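PDB 3WE9: putative phytoene/squalene synthase YisP from Bacillus subtilis subsp. subtilis, which releases diphosphate from farnesyl diphosphate to give farnesol and takes part in biofilm formation. Local coordinates for residues 21-25 against 48-52. Sequence-based numbering, arbitrary orientation.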
loop_
_atom_site.group_PDB
_atom_site.type_symbol
_atom_site.label_atom_id
_atom_site.label_comp_id
_atom_site.label_asym_id
_atom_site.label_seq_id
_atom_site.Cartn_x
_atom_site.Cartn_y
_atom_site.Cartn_z
ATOM N N ILE A 21 4.980 14.774 -1.964
ATOM C CA ILE A 21 5.569 13.594 -1.340
ATOM C C ILE A 21 4.986 12.300 -1.894
ATOM O O ILE A 21 5.708 11.463 -2.439
ATOM C CB ILE A 21 5.339 13.609 0.194
ATOM C CG1 ILE A 21 6.201 14.698 0.841
ATOM C CG2 ILE A 21 5.643 12.243 0.790
ATOM C CD1 ILE A 21 6.041 14.794 2.348
ATOM N N VAL A 22 3.676 12.133 -1.746
ATOM C CA VAL A 22 3.016 10.927 -2.226
ATOM C C VAL A 22 3.257 10.758 -3.718
ATOM O O VAL A 22 3.498 9.651 -4.193
ATOM C CB VAL A 22 1.488 10.973 -1.954
ATOM C CG1 VAL A 22 0.835 9.691 -2.444
ATOM C CG2 VAL A 22 1.229 11.168 -0.462
ATOM N N GLY A 23 3.201 11.862 -4.454
ATOM C CA GLY A 23 3.412 11.793 -5.887
ATOM C C GLY A 23 4.802 11.298 -6.234
ATOM O O GLY A 23 5.013 10.689 -7.285
ATOM N N GLU A 24 5.751 11.547 -5.339
ATOM C CA GLU A 24 7.132 11.141 -5.559
ATOM C C GLU A 24 7.431 9.716 -5.113
ATOM O O GLU A 24 8.099 8.967 -5.828
ATOM C CB GLU A 24 8.076 12.104 -4.836
ATOM C CG GLU A 24 9.545 11.861 -5.133
ATOM C CD GLU A 24 10.447 12.893 -4.487
ATOM O OE1 GLU A 24 10.196 14.104 -4.674
ATOM O OE2 GLU A 24 11.410 12.493 -3.797
ATOM N N TYR A 25 6.932 9.341 -3.939
ATOM C CA TYR A 25 7.186 8.011 -3.398
ATOM C C TYR A 25 6.117 6.948 -3.655
ATOM O O TYR A 25 6.268 5.799 -3.238
ATOM C CB TYR A 25 7.453 8.130 -1.899
ATOM C CG TYR A 25 8.665 8.980 -1.590
ATOM C CD1 TYR A 25 9.945 8.549 -1.938
ATOM C CD2 TYR A 25 8.534 10.223 -0.970
ATOM C CE1 TYR A 25 11.068 9.334 -1.679
ATOM C CE2 TYR A 25 9.650 11.019 -0.707
ATOM C CZ TYR A 25 10.913 10.568 -1.065
ATOM O OH TYR A 25 12.021 11.347 -0.815
ATOM N N LEU A 48 -1.324 9.338 3.715
ATOM C CA LEU A 48 -0.206 8.579 3.162
ATOM C C LEU A 48 1.143 9.263 3.393
ATOM O O LEU A 48 2.168 8.591 3.508
ATOM C CB LEU A 48 -0.423 8.316 1.669
ATOM C CG LEU A 48 -1.621 7.419 1.330
ATOM C CD1 LEU A 48 -1.559 7.031 -0.141
ATOM C CD2 LEU A 48 -1.605 6.171 2.201
ATOM N N SER A 49 1.150 10.592 3.449
ATOM C CA SER A 49 2.389 11.319 3.713
ATOM C C SER A 49 2.829 10.931 5.122
ATOM O O SER A 49 4.015 10.694 5.373
ATOM C CB SER A 49 2.165 12.833 3.635
ATOM O OG SER A 49 1.995 13.256 2.294
ATOM N N PHE A 50 1.857 10.872 6.031
ATOM C CA PHE A 50 2.105 10.484 7.412
ATOM C C PHE A 50 2.751 9.102 7.423
ATOM O O PHE A 50 3.753 8.878 8.101
ATOM C CB PHE A 50 0.790 10.429 8.198
ATOM C CG PHE A 50 0.894 9.679 9.496
ATOM C CD1 PHE A 50 1.440 10.281 10.626
ATOM C CD2 PHE A 50 0.476 8.351 9.576
ATOM C CE1 PHE A 50 1.569 9.571 11.818
ATOM C CE2 PHE A 50 0.601 7.632 10.759
ATOM C CZ PHE A 50 1.150 8.243 11.885
ATOM N N CYS A 51 2.163 8.177 6.670
ATOM C CA CYS A 51 2.680 6.817 6.582
ATOM C C CYS A 51 4.125 6.804 6.086
ATOM O O CYS A 51 4.992 6.176 6.700
ATOM C CB CYS A 51 1.795 5.975 5.655
ATOM S SG CYS A 51 0.160 5.581 6.350
ATOM N N HIS A 52 4.383 7.498 4.980
ATOM C CA HIS A 52 5.728 7.564 4.420
ATOM C C HIS A 52 6.702 8.126 5.450
ATOM O O HIS A 52 7.758 7.541 5.703
ATOM C CB HIS A 52 5.755 8.447 3.171
ATOM C CG HIS A 52 7.123 8.615 2.582
ATOM N ND1 HIS A 52 7.803 7.580 1.975
ATOM C CD2 HIS A 52 7.944 9.690 2.525
ATOM C CE1 HIS A 52 8.984 8.011 1.570
ATOM N NE2 HIS A 52 9.096 9.288 1.891
#
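Ser-49 OG is enclosed between two helices: it hydrogen-bonds back to Trp-45 O in its own helix, and it meets Val-22 CG2 at 3.5 Å and, more loosely, Ile-21 CB. With its polar need met one turn back, the small hydroxyl can lie against aliphatic carbon, and the Val-22 and Ser-49 CA atoms stand 6.0 Å apart. The same Val-22 methyl reaches Leu-48 CB at 3.9 Å, the two side chains crossing at about a right angle. One turn further along each helix, Tyr-25 and His-52 form an offset stack, with ring centroids 4.0 Å apart and planes inclined by 20°. His-52 NE2 lies over one face of the Tyr-25 ring, toward its rim, with Glu-24 CD toward the opposite face, and comes within a tight 3.1 Å of Tyr-25 CD2. Tyr-25 CB adds a CH-pi contact over the histidine face. With CG anti to the backbone N (chi1 177°), the His-52 ring is carried toward helix 6-25. Ile-21 CG2 lies in plane at the tyrosine edge and 3.9 Å from His-52 CD2. With an alanine in place of His-52, the Tyr-25 ring would probably lose its stacking partner on that face and turn more freely. The helix segments cross at 59°, joining the C-terminal end of helix 6-25 to helix 38-54, while helix 27-33 packs against both segments, Phe-30 touching Val-22 and Leu-33 touching Leu-48, and helix 98-107 meets Phe-50 and Cys-51.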